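Imelysin-like protein (Psychrobacter arcticus, PDB 3PF0) is of unknown function but belongs to the imelysin-like (M75) family, whose members are putative metalloendopeptidases, and probably works in the bacterial cell envelope. Local coordinates at residues 108-113 against 273-278; 130-135 against 243-248; 170-175 against 260-265; 313-318 against 331-336. All coordinates share one frame; numbering follows the deposited sequence.

Contact 1 of 4, residues 108-113 against 273-278; sequences AWASAE and NAKLAT
Ser111 and Thr278 meet hydroxyl to hydroxyl, OG of Ser111 lying 2.7 Å from OG1 of Thr278 in a hydrogen bond whose proton is not assigned. Beside this pair, Lys275 passes alongside Ala110, its CG 3.9 Å from Ala110 CB, and carries its ammonium on to Glu113. There NZ of Lys275 forms a salt bridge with OE1 of Glu113 at 2.9 Å, approaching on the anti side and 35° out of the carboxylate plane. Ala110 and Ala274 complete the shell with CB atoms 4.2 Å apart.

Several bonds position these groups. OG1 of Thr278 donates 2.9 Å back to Ala274 O, one turn earlier in its helix, and approaches that oxygen from the face opposite the backbone N of Thr278. This fixes the hydroxyl that Ser111 meets. The other oxygen of Glu113, OE2, takes a weak bond from Trp109 NE1 at 2.9 Å and a hydrogen bond from Asn130 ND2, which limits rotation of the carboxylate.

Segments 108-112 and 273-278 of helices 92-112 and 268-283 cross at -43°, their local axes 8.1 Å apart at closest, an approach suited to alanine and serine at the interface. Leu237 and Met241 of helix 225-250 touch the lysine as well. With charge compensated at one edge and hydroxyls paired at the other, the crossing is probably held in a specific rotational setting, which apolar contact alone would define less sharply.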
loop_
_atom_site.group_PDB
_atom_site.type_symbol
_atom_site.label_atom_id
_atom_site.label_comp_id
_atom_site.label_asym_id
_atom_site.label_seq_id
_atom_site.Cartn_x
_atom_site.Cartn_y
_atom_site.Cartn_z
ATOM N N ALA A 108 -6.179 -2.542 -2.268
ATOM C CA ALA A 108 -6.130 -3.258 -0.982
ATOM C C ALA A 108 -4.691 -3.372 -0.471
ATOM O O ALA A 108 -4.449 -3.180 0.717
ATOM C CB ALA A 108 -6.752 -4.649 -1.107
ATOM N N TRP A 109 -3.740 -3.665 -1.353
ATOM C CA TRP A 109 -2.345 -3.746 -0.932
ATOM C C TRP A 109 -1.779 -2.355 -0.620
ATOM O O TRP A 109 -0.972 -2.237 0.307
ATOM C CB TRP A 109 -1.471 -4.462 -1.950
ATOM C CG TRP A 109 -0.026 -4.493 -1.535
ATOM C CD1 TRP A 109 0.987 -3.744 -2.051
ATOM C CD2 TRP A 109 0.522 -5.187 -0.402
ATOM N NE1 TRP A 109 2.147 -3.964 -1.340
ATOM C CE2 TRP A 109 1.882 -4.822 -0.306
ATOM C CE3 TRP A 109 -0.011 -6.073 0.552
ATOM C CZ2 TRP A 109 2.728 -5.340 0.685
ATOM C CZ3 TRP A 109 0.826 -6.576 1.539
ATOM C CH2 TRP A 109 2.177 -6.214 1.597
ATOM N N ALA A 110 -2.218 -1.312 -1.356
ATOM C CA ALA A 110 -1.788 0.074 -1.110
ATOM C C ALA A 110 -2.163 0.477 0.318
ATOM O O ALA A 110 -1.366 1.112 1.002
ATOM C CB ALA A 110 -2.415 1.029 -2.125
ATOM N N SER A 111 -3.345 0.033 0.785
ATOM C CA SER A 111 -3.823 0.260 2.146
ATOM C C SER A 111 -2.964 -0.517 3.150
ATOM O O SER A 111 -2.505 0.076 4.122
ATOM C CB SER A 111 -5.290 -0.139 2.257
ATOM O OG SER A 111 -6.056 0.787 1.502
ATOM N N ALA A 112 -2.682 -1.811 2.884
ATOM C CA ALA A 112 -1.843 -2.671 3.748
ATOM C C ALA A 112 -0.393 -2.141 3.880
ATOM O O ALA A 112 0.297 -2.456 4.859
ATOM C CB ALA A 112 -1.825 -4.104 3.214
ATOM N N GLU A 113 0.049 -1.299 2.921
ATOM C CA GLU A 113 1.392 -0.701 2.924
ATOM C C GLU A 113 1.572 0.352 4.049
ATOM O O GLU A 113 2.680 0.864 4.229
ATOM C CB GLU A 113 1.715 -0.090 1.557
ATOM C CG GLU A 113 2.238 -1.129 0.580
ATOM C CD GLU A 113 2.588 -0.626 -0.805
ATOM O OE1 GLU A 113 2.056 0.431 -1.210
ATOM O OE2 GLU A 113 3.351 -1.319 -1.509
ATOM N N ASN A 273 -5.471 7.595 -3.565
ATOM C CA ASN A 273 -6.735 7.690 -2.836
ATOM C C ASN A 273 -6.852 6.586 -1.771
ATOM O O ASN A 273 -7.212 6.881 -0.628
ATOM C CB ASN A 273 -7.898 7.611 -3.823
ATOM C CG ASN A 273 -9.240 7.981 -3.263
ATOM O OD1 ASN A 273 -9.470 9.108 -2.807
ATOM N ND2 ASN A 273 -10.173 7.049 -3.348
ATOM N N ALA A 274 -6.517 5.335 -2.126
ATOM C CA ALA A 274 -6.563 4.203 -1.193
ATOM C C ALA A 274 -5.613 4.438 -0.012
ATOM O O ALA A 274 -6.000 4.212 1.134
ATOM C CB ALA A 274 -6.204 2.908 -1.914
ATOM N N LYS A 275 -4.401 4.972 -0.287
ATOM C CA LYS A 275 -3.411 5.276 0.746
ATOM C C LYS A 275 -3.894 6.422 1.632
ATOM O O LYS A 275 -3.794 6.312 2.855
ATOM C CB LYS A 275 -2.042 5.602 0.129
ATOM C CG LYS A 275 -1.403 4.400 -0.549
ATOM C CD LYS A 275 0.041 4.654 -0.933
ATOM C CE LYS A 275 0.685 3.348 -1.305
ATOM N NZ LYS A 275 2.102 3.302 -0.883
ATOM N N LEU A 276 -4.472 7.492 1.028
ATOM C CA LEU A 276 -4.992 8.644 1.781
ATOM C C LEU A 276 -6.147 8.240 2.705
ATOM O O LEU A 276 -6.161 8.643 3.868
ATOM C CB LEU A 276 -5.453 9.783 0.851
ATOM C CG LEU A 276 -4.406 10.787 0.385
ATOM C CD1 LEU A 276 -5.022 11.761 -0.618
ATOM C CD2 LEU A 276 -3.793 11.563 1.562
ATOM N N ALA A 277 -7.090 7.433 2.197
ATOM C CA ALA A 277 -8.254 6.954 2.956
ATOM C C ALA A 277 -7.840 6.078 4.158
ATOM O O ALA A 277 -8.488 6.134 5.207
ATOM C CB ALA A 277 -9.189 6.178 2.039
ATOM N N THR A 278 -6.748 5.300 4.014
ATOM C CA THR A 278 -6.227 4.427 5.072
ATOM C C THR A 278 -5.581 5.297 6.153
ATOM O O THR A 278 -5.832 5.081 7.341
ATOM C CB THR A 278 -5.287 3.386 4.459
ATOM O OG1 THR A 278 -6.062 2.604 3.555
ATOM C CG2 THR A 278 -4.640 2.479 5.493
#

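Contact 2 of 4, residues 130-135 against 243-248; sequences NYYPDE and SNAIEQ
The loop between helices 125-129 and 138-149 rests here against helix 225-250, within the all-helical imelysin fold, where that helix widens into a pi-type turn closed by Gln248 N and Ser243 O at 3.0 Å. Tyr132 makes the closest approach. Its CG is anti to the backbone N (chi1 -174°), which extends the phenol across to the helix, and OH comes 3.3 Å from Ala245 CA and 3.6 Å from Ala245 CB. The Ala245 CA lies at the edge of the ring, close to its plane, so the helix backbone is met by the end of the phenol rather than by a ring face. Alanine suits this position because its single methyl lets the hydroxyl come so near the main chain.

Pro133 follows after a cis peptide bond and leans on Asn244, with CG of Pro133 3.9 Å from CB of Asn244. The two side chains lie aslant to each other, and the compact pyrrolidine ring supplies a rigid apolar surface. On the far side of the turn Ile246 packs on Leu333 and Leu337 of helix 327-351.

The polar end of Tyr132 is satisfied by His259 O, to which OH is hydrogen-bonded, while Asn244 O lies 3.4 Å from Tyr132 OH. The hydroxyl is thus tied to the main chain at His259 while touching the helix at Ala245, so a polar bond and close fit of shape together hold the tyrosine.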
loop_
_atom_site.group_PDB
_atom_site.type_symbol
_atom_site.label_atom_id
_atom_site.label_comp_id
_atom_site.label_asym_id
_atom_site.label_seq_id
_atom_site.Cartn_x
_atom_site.Cartn_y
_atom_site.Cartn_z
ATOM N N ASN A 130 4.873 -6.324 -4.294
ATOM C CA ASN A 130 4.811 -5.072 -5.044
ATOM C C ASN A 130 6.213 -4.494 -5.229
ATOM O O ASN A 130 6.708 -3.757 -4.368
ATOM C CB ASN A 130 3.876 -4.053 -4.361
ATOM C CG ASN A 130 3.588 -2.827 -5.209
ATOM O OD1 ASN A 130 3.507 -2.895 -6.432
ATOM N ND2 ASN A 130 3.431 -1.675 -4.582
ATOM N N TYR A 131 6.862 -4.849 -6.353
ATOM C CA TYR A 131 8.210 -4.367 -6.646
ATOM C C TYR A 131 8.104 -2.917 -7.107
ATOM O O TYR A 131 7.836 -2.640 -8.276
ATOM C CB TYR A 131 8.947 -5.256 -7.670
ATOM C CG TYR A 131 10.444 -5.051 -7.599
ATOM C CD1 TYR A 131 11.052 -3.973 -8.241
ATOM C CD2 TYR A 131 11.239 -5.863 -6.797
ATOM C CE1 TYR A 131 12.417 -3.725 -8.103
ATOM C CE2 TYR A 131 12.610 -5.641 -6.674
ATOM C CZ TYR A 131 13.194 -4.570 -7.326
ATOM O OH TYR A 131 14.548 -4.362 -7.196
ATOM N N TYR A 132 8.261 -1.996 -6.154
ATOM C CA TYR A 132 8.110 -0.556 -6.379
ATOM C C TYR A 132 8.967 0.237 -5.375
ATOM O O TYR A 132 8.977 -0.118 -4.207
ATOM C CB TYR A 132 6.613 -0.161 -6.232
ATOM C CG TYR A 132 6.307 1.278 -6.584
ATOM C CD1 TYR A 132 6.013 1.649 -7.893
ATOM C CD2 TYR A 132 6.348 2.278 -5.618
ATOM C CE1 TYR A 132 5.766 2.974 -8.231
ATOM C CE2 TYR A 132 6.092 3.607 -5.943
ATOM C CZ TYR A 132 5.806 3.950 -7.253
ATOM O OH TYR A 132 5.574 5.256 -7.593
ATOM N N PRO A 133 9.652 1.328 -5.761
ATOM C CA PRO A 133 9.801 1.890 -7.123
ATOM C C PRO A 133 10.503 0.924 -8.092
ATOM O O PRO A 133 11.120 -0.051 -7.673
ATOM C CB PRO A 133 10.673 3.138 -6.894
ATOM C CG PRO A 133 10.557 3.450 -5.427
ATOM C CD PRO A 133 10.425 2.104 -4.775
ATOM N N ASP A 134 10.380 1.185 -9.390
ATOM C CA ASP A 134 11.049 0.424 -10.441
ATOM C C ASP A 134 11.634 1.444 -11.414
ATOM O O ASP A 134 11.205 1.541 -12.565
ATOM C CB ASP A 134 10.100 -0.583 -11.116
ATOM C CG ASP A 134 10.715 -1.405 -12.239
ATOM O OD1 ASP A 134 11.959 -1.571 -12.250
ATOM O OD2 ASP A 134 9.954 -1.891 -13.096
ATOM N N GLU A 135 12.613 2.218 -10.924
ATOM C CA GLU A 135 13.296 3.295 -11.650
ATOM C C GLU A 135 13.926 2.850 -12.976
ATOM O O GLU A 135 14.044 3.673 -13.886
ATOM C CB GLU A 135 14.385 3.923 -10.767
ATOM C CG GLU A 135 13.833 4.877 -9.723
ATOM C CD GLU A 135 14.777 5.248 -8.596
ATOM O OE1 GLU A 135 15.971 5.515 -8.869
ATOM O OE2 GLU A 135 14.306 5.309 -7.436
ATOM N N SER A 243 7.379 11.469 -2.196
ATOM C CA SER A 243 8.698 11.417 -2.831
ATOM C C SER A 243 8.751 10.463 -4.024
ATOM O O SER A 243 8.969 10.923 -5.142
ATOM C CB SER A 243 9.768 11.015 -1.822
ATOM O OG SER A 243 9.883 11.986 -0.797
ATOM N N ASN A 244 8.559 9.143 -3.786
ATOM C CA ASN A 244 8.690 8.105 -4.810
ATOM C C ASN A 244 7.526 8.048 -5.767
ATOM O O ASN A 244 7.750 7.721 -6.928
ATOM C CB ASN A 244 8.907 6.712 -4.186
ATOM C CG ASN A 244 10.147 6.605 -3.332
ATOM O OD1 ASN A 244 11.125 7.356 -3.492
ATOM N ND2 ASN A 244 10.142 5.653 -2.413
ATOM N N ALA A 245 6.299 8.324 -5.306
ATOM C CA ALA A 245 5.136 8.240 -6.181
ATOM C C ALA A 245 4.733 9.575 -6.820
ATOM O O ALA A 245 4.150 9.546 -7.903
ATOM C CB ALA A 245 3.950 7.655 -5.420
ATOM N N ILE A 246 5.028 10.731 -6.187
ATOM C CA ILE A 246 4.570 12.023 -6.721
ATOM C C ILE A 246 5.724 12.905 -7.241
ATOM O O ILE A 246 5.764 13.165 -8.437
ATOM C CB ILE A 246 3.671 12.782 -5.684
ATOM C CG1 ILE A 246 2.420 11.949 -5.270
ATOM C CG2 ILE A 246 3.268 14.201 -6.158
ATOM C CD1 ILE A 246 1.376 11.596 -6.396
ATOM N N GLU A 247 6.615 13.393 -6.358
ATOM C CA GLU A 247 7.701 14.311 -6.708
ATOM C C GLU A 247 8.613 13.764 -7.807
ATOM O O GLU A 247 8.797 14.441 -8.819
ATOM C CB GLU A 247 8.537 14.679 -5.469
ATOM C CG GLU A 247 9.651 15.671 -5.742
ATOM C CD GLU A 247 10.496 16.029 -4.539
ATOM O OE1 GLU A 247 11.005 15.101 -3.869
ATOM O OE2 GLU A 247 10.668 17.242 -4.278
ATOM N N GLN A 248 9.187 12.566 -7.598
ATOM C CA GLN A 248 10.144 11.963 -8.525
ATOM C C GLN A 248 9.525 11.584 -9.890
ATOM O O GLN A 248 10.104 11.998 -10.888
ATOM C CB GLN A 248 10.846 10.747 -7.896
ATOM C CG GLN A 248 11.991 11.120 -6.955
ATOM C CD GLN A 248 12.314 10.022 -5.966
ATOM O OE1 GLN A 248 12.307 8.824 -6.283
ATOM N NE2 GLN A 248 12.620 10.408 -4.737
#

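Contact 3 of 4, residues 170-175 against 260-265; sequences GLEEAL and LPAATA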
loop_
_atom_site.group_PDB
_atom_site.type_symbol
_atom_site.label_atom_id
_atom_site.label_comp_id
_atom_site.label_asym_id
_atom_site.label_seq_id
_atom_site.Cartn_x
_atom_site.Cartn_y
_atom_site.Cartn_z
ATOM N N GLY A 170 3.762 -7.202 -11.797
ATOM C CA GLY A 170 3.889 -8.296 -12.752
ATOM C C GLY A 170 2.540 -8.601 -13.391
ATOM O O GLY A 170 2.432 -8.699 -14.615
ATOM N N LEU A 171 1.490 -8.711 -12.559
ATOM C CA LEU A 171 0.118 -8.960 -13.011
ATOM C C LEU A 171 -0.398 -7.784 -13.857
ATOM O O LEU A 171 -1.033 -7.993 -14.893
ATOM C CB LEU A 171 -0.788 -9.212 -11.797
ATOM C CG LEU A 171 -0.671 -10.607 -11.178
ATOM C CD1 LEU A 171 -1.113 -10.612 -9.722
ATOM C CD2 LEU A 171 -1.428 -11.646 -12.004
ATOM N N GLU A 172 -0.062 -6.554 -13.455
ATOM C CA GLU A 172 -0.463 -5.355 -14.172
ATOM C C GLU A 172 0.045 -5.392 -15.601
ATOM O O GLU A 172 -0.717 -5.140 -16.544
ATOM C CB GLU A 172 0.084 -4.117 -13.461
ATOM C CG GLU A 172 -0.344 -2.816 -14.130
ATOM C CD GLU A 172 0.313 -1.562 -13.601
ATOM O OE1 GLU A 172 1.263 -1.671 -12.793
ATOM O OE2 GLU A 172 -0.129 -0.461 -13.996
ATOM N N GLU A 173 1.334 -5.729 -15.746
ATOM C CA GLU A 173 2.031 -5.822 -17.011
ATOM C C GLU A 173 1.413 -6.908 -17.883
ATOM O O GLU A 173 1.173 -6.652 -19.060
ATOM C CB GLU A 173 3.532 -6.077 -16.773
ATOM C CG GLU A 173 4.390 -6.015 -18.027
ATOM C CD GLU A 173 4.208 -4.779 -18.892
ATOM O OE1 GLU A 173 4.634 -3.684 -18.460
ATOM O OE2 GLU A 173 3.626 -4.901 -19.994
ATOM N N ALA A 174 1.153 -8.109 -17.322
ATOM C CA ALA A 174 0.574 -9.212 -18.090
ATOM C C ALA A 174 -0.869 -8.912 -18.538
ATOM O O ALA A 174 -1.231 -9.267 -19.662
ATOM C CB ALA A 174 0.609 -10.491 -17.285
ATOM N N LEU A 175 -1.669 -8.228 -17.689
ATOM C CA LEU A 175 -3.068 -7.891 -18.023
ATOM C C LEU A 175 -3.202 -6.701 -18.996
ATOM O O LEU A 175 -4.196 -6.624 -19.730
ATOM C CB LEU A 175 -3.889 -7.626 -16.752
ATOM C CG LEU A 175 -4.146 -8.862 -15.880
ATOM C CD1 LEU A 175 -4.646 -8.465 -14.515
ATOM C CD2 LEU A 175 -5.107 -9.841 -16.551
ATOM N N LEU A 260 4.742 6.529 -11.662
ATOM C CA LEU A 260 3.618 6.613 -10.745
ATOM C C LEU A 260 3.153 5.202 -10.412
ATOM O O LEU A 260 3.284 4.324 -11.269
ATOM C CB LEU A 260 2.460 7.371 -11.413
ATOM C CG LEU A 260 2.469 8.879 -11.387
ATOM C CD1 LEU A 260 1.723 9.395 -12.555
ATOM C CD2 LEU A 260 1.796 9.406 -10.144
ATOM N N PRO A 261 2.548 4.932 -9.241
ATOM C CA PRO A 261 1.984 3.585 -9.033
ATOM C C PRO A 261 0.860 3.358 -10.061
ATOM O O PRO A 261 0.222 4.333 -10.469
ATOM C CB PRO A 261 1.491 3.623 -7.585
ATOM C CG PRO A 261 1.269 5.052 -7.284
ATOM C CD PRO A 261 2.246 5.833 -8.108
ATOM N N ALA A 262 0.689 2.106 -10.556
ATOM C CA ALA A 262 -0.290 1.723 -11.594
ATOM C C ALA A 262 -0.153 2.589 -12.875
ATOM O O ALA A 262 -1.159 2.990 -13.474
ATOM C CB ALA A 262 -1.719 1.787 -11.050
ATOM N N ALA A 263 1.104 2.838 -13.307
ATOM C CA ALA A 263 1.426 3.636 -14.489
ATOM C C ALA A 263 0.914 2.999 -15.785
ATOM O O ALA A 263 0.417 3.723 -16.647
ATOM C CB ALA A 263 2.931 3.856 -14.587
ATOM N N THR A 264 1.064 1.665 -15.937
ATOM C CA THR A 264 0.645 0.945 -17.146
ATOM C C THR A 264 -0.888 0.911 -17.227
ATOM O O THR A 264 -1.445 1.137 -18.301
ATOM C CB THR A 264 1.266 -0.458 -17.158
ATOM O OG1 THR A 264 2.686 -0.329 -17.051
ATOM C CG2 THR A 264 0.935 -1.222 -18.418
ATOM N N ALA A 265 -1.559 0.662 -16.085
ATOM C CA ALA A 265 -3.020 0.625 -15.973
ATOM C C ALA A 265 -3.629 2.029 -16.097
ATOM O O ALA A 265 -4.795 2.166 -16.475
ATOM C CB ALA A 265 -3.418 0.005 -14.638
HETATM O O HOH W 1 1.410 -1.051 -10.211
HETATM O O HOH W 2 2.822 0.470 -13.378
HETATM O O HOH W 3 4.228 -2.522 -16.383
#
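Glu172 sets CG anti to its own backbone nitrogen (chi1 -178°) and stays extended beyond it, so the side chain stands straight out from helix 167-176 and drives its carboxylate into the bend of residues 260-265. OE2 accepts from Ala265 N at 2.8 Å with an N-H...O angle of 158°, using its anti lone pair, on the side away from OE1. The same oxygen packs 3.5 Å from Thr264 CB.

OE1 is served by water instead. Water 1 donates to OE1 of Glu172 at 2.7 Å and accepts, at 3.3 Å, from Ala262 N; water 2 also donates to OE1, at 2.7 Å, and bonds weakly to Ala263 N. Glutamate has the length and the two acceptors that this row of inward-facing amides requires. The row is built by a type II beta turn from Leu260 to Ala263, in which Ala262 adopts positive phi, followed by residues 263-265 in helical conformation ahead of helix 268-283.

By sequence, Glu172 probably corresponds to the glutamate of the imelysin GxHxxE motif, in which a proline here takes the histidine's place. Trp102 of helix 92-112 touches both Glu172 and Ala265. One residue further on, Glu173 points its first bond away from the turn but bends at chi2 (51°), bringing OE1 back near Thr264 OG1, where water 3 lies 2.8 Å from that OG1. Glu173 OE1 also makes a weak hydrogen bond with His140 ND1.

Contact 4 of 4, residues 313-318 against 331-336; sequences ALLAQM and QELYDH
Leu314 enters the groove of helix 327-351 between Glu332, Leu333 and His336. With CG anti to the backbone N (chi1 -176°), its two methyls are spread over different partners. CD1 sits 3.5 Å from Glu332 OE2, at the outer end of that acidic side chain, while CD2 dips to 3.5 Å from the backbone N of Leu333 and 3.6 Å from His336 ND1. The branched leucine therefore reaches both the helix backbone and the imidazole, crossing the latter aslant.

Leu315, next in line, faces more to the flank, but its CD1 swings round to 3.7 Å from Leu333 CD2. Ile272 and Leu276 of helix 268-283 close on Leu315 and extend the hydrophobic core. Past the end of helix 298-316, Met318, present as selenomethionine, folds its chain at the last torsion and lays SE 3.9 Å from the same Leu333 CD2. Leu333 is thus gripped by two apolar side chains, Leu315 and Met318.

The two helices are successive in the chain and run in opposite senses, as neighbours in an up-and-down bundle do. His336 is steadied from within its own helix: ND1 donates to Glu332 O at 2.8 Å, lying 46° above the carbonyl plane, while His336 N reaches that oxygen from the other face. The donated bond places the proton on ND1, and with the ring's rotation held, the imidazole presents Leu314 with a fixed surface, its polar nitrogen already satisfied by the helix.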
loop_
_atom_site.group_PDB
_atom_site.type_symbol
_atom_site.label_atom_id
_atom_site.label_comp_id
_atom_site.label_asym_id
_atom_site.label_seq_id
_atom_site.Cartn_x
_atom_site.Cartn_y
_atom_site.Cartn_z
ATOM N N ALA A 313 -10.088 15.943 -1.401
ATOM C CA ALA A 313 -10.913 16.792 -2.264
ATOM C C ALA A 313 -10.123 17.254 -3.501
ATOM O O ALA A 313 -10.681 17.300 -4.598
ATOM C CB ALA A 313 -11.436 17.989 -1.482
ATOM N N LEU A 314 -8.822 17.557 -3.334
ATOM C CA LEU A 314 -7.962 17.965 -4.448
ATOM C C LEU A 314 -7.707 16.786 -5.402
ATOM O O LEU A 314 -7.757 16.958 -6.616
ATOM C CB LEU A 314 -6.631 18.533 -3.920
ATOM C CG LEU A 314 -5.643 19.089 -4.947
ATOM C CD1 LEU A 314 -6.117 20.420 -5.523
ATOM C CD2 LEU A 314 -4.285 19.254 -4.330
ATOM N N LEU A 315 -7.476 15.586 -4.847
ATOM C CA LEU A 315 -7.218 14.386 -5.630
ATOM C C LEU A 315 -8.442 13.988 -6.465
ATOM O O LEU A 315 -8.275 13.586 -7.617
ATOM C CB LEU A 315 -6.795 13.251 -4.697
ATOM C CG LEU A 315 -6.152 12.015 -5.321
ATOM C CD1 LEU A 315 -4.741 12.307 -5.823
ATOM C CD2 LEU A 315 -6.079 10.922 -4.317
ATOM N N ALA A 316 -9.662 14.166 -5.911
ATOM C CA ALA A 316 -10.939 13.823 -6.549
ATOM C C ALA A 316 -11.223 14.624 -7.836
ATOM O O ALA A 316 -11.961 14.136 -8.696
ATOM C CB ALA A 316 -12.085 14.020 -5.563
ATOM N N GLN A 317 -10.663 15.838 -7.965
ATOM C CA GLN A 317 -10.896 16.675 -9.150
ATOM C C GLN A 317 -9.759 16.519 -10.191
ATOM O O GLN A 317 -9.794 17.152 -11.249
ATOM C CB GLN A 317 -11.146 18.152 -8.764
ATOM C CG GLN A 317 -10.000 18.899 -8.058
ATOM C CD GLN A 317 -10.426 20.233 -7.453
ATOM O OE1 GLN A 317 -10.024 20.597 -6.341
ATOM N NE2 GLN A 317 -11.247 21.004 -8.163
HETATM N N MSE A 318 -8.801 15.611 -9.919
HETATM C CA MSE A 318 -7.678 15.307 -10.818
HETATM C C MSE A 318 -8.032 14.094 -11.722
HETATM O O MSE A 318 -8.972 13.371 -11.386
HETATM C CB MSE A 318 -6.406 15.032 -9.998
HETATM C CG MSE A 318 -5.845 16.273 -9.331
HETATM SE SE MSE A 318 -4.277 15.908 -8.214
HETATM C CE MSE A 318 -2.893 15.735 -9.567
ATOM N N GLN A 331 1.748 19.951 -8.358
ATOM C CA GLN A 331 2.522 20.687 -7.356
ATOM C C GLN A 331 1.672 20.904 -6.102
ATOM O O GLN A 331 2.179 20.738 -4.993
ATOM C CB GLN A 331 3.031 22.031 -7.923
ATOM C CG GLN A 331 4.099 22.724 -7.057
ATOM C CD GLN A 331 5.303 21.850 -6.763
ATOM O OE1 GLN A 331 5.986 21.359 -7.668
ATOM N NE2 GLN A 331 5.576 21.621 -5.486
ATOM N N GLU A 332 0.375 21.245 -6.286
ATOM C CA GLU A 332 -0.610 21.429 -5.216
ATOM C C GLU A 332 -0.780 20.136 -4.407
ATOM O O GLU A 332 -0.839 20.178 -3.173
ATOM C CB GLU A 332 -1.953 21.831 -5.823
ATOM C CG GLU A 332 -2.411 23.230 -5.476
ATOM C CD GLU A 332 -3.872 23.454 -5.803
ATOM O OE1 GLU A 332 -4.219 23.498 -7.007
ATOM O OE2 GLU A 332 -4.683 23.531 -4.851
ATOM N N LEU A 333 -0.851 18.984 -5.113
ATOM C CA LEU A 333 -0.984 17.670 -4.493
ATOM C C LEU A 333 0.248 17.369 -3.644
ATOM O O LEU A 333 0.093 16.932 -2.500
ATOM C CB LEU A 333 -1.230 16.563 -5.543
ATOM C CG LEU A 333 -1.304 15.109 -5.017
ATOM C CD1 LEU A 333 -2.425 14.924 -3.980
ATOM C CD2 LEU A 333 -1.480 14.129 -6.151
ATOM N N TYR A 334 1.458 17.642 -4.181
ATOM C CA TYR A 334 2.716 17.437 -3.461
ATOM C C TYR A 334 2.767 18.317 -2.224
ATOM O O TYR A 334 3.124 17.824 -1.162
ATOM C CB TYR A 334 3.943 17.702 -4.356
ATOM C CG TYR A 334 5.250 17.598 -3.597
ATOM C CD1 TYR A 334 5.755 16.361 -3.205
ATOM C CD2 TYR A 334 5.949 18.739 -3.215
ATOM C CE1 TYR A 334 6.929 16.262 -2.461
ATOM C CE2 TYR A 334 7.121 18.651 -2.466
ATOM C CZ TYR A 334 7.606 17.410 -2.091
ATOM O OH TYR A 334 8.772 17.317 -1.372
ATOM N N ASP A 335 2.404 19.605 -2.362
ATOM C CA ASP A 335 2.381 20.597 -1.278
ATOM C C ASP A 335 1.427 20.169 -0.146
ATOM O O ASP A 335 1.795 20.288 1.025
ATOM C CB ASP A 335 2.007 21.983 -1.823
ATOM C CG ASP A 335 3.116 22.688 -2.600
ATOM O OD1 ASP A 335 4.273 22.201 -2.575
ATOM O OD2 ASP A 335 2.834 23.749 -3.207
ATOM N N HIS A 336 0.238 19.618 -0.499
ATOM C CA HIS A 336 -0.741 19.113 0.462
ATOM C C HIS A 336 -0.158 17.916 1.228
ATOM O O HIS A 336 -0.336 17.835 2.445
ATOM C CB HIS A 336 -2.054 18.714 -0.243
ATOM C CG HIS A 336 -3.031 19.838 -0.393
ATOM N ND1 HIS A 336 -2.901 20.779 -1.399
ATOM C CD2 HIS A 336 -4.129 20.130 0.339
ATOM C CE1 HIS A 336 -3.913 21.617 -1.242
ATOM N NE2 HIS A 336 -4.683 21.261 -0.213
#

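In the fold
Contacts 2 and 3 lie in the long chain loop closed by contact 1, and their segments alternate along the sequence; contact 4 follows afterwards. Contacts 2 and 3, with centres about 13 Å apart, meet directly: Tyr132 OH is 3.4 Å from Pro261 CD. Contact 1 joins contact 2 through a probable hydrogen bond of 3.1 Å between Glu113 OE2 and Asn130 ND2. Contact 4 meets contact 1 through Leu315 and Leu276, and contact 2 through Leu333 and Ile246. Contacts 3 and 4 do not touch, their centres being about 23 Å apart. Contact 3 itself carries Glu172, probably the glutamate of the family motif, and contact 2 lies nearest to it by centre distance.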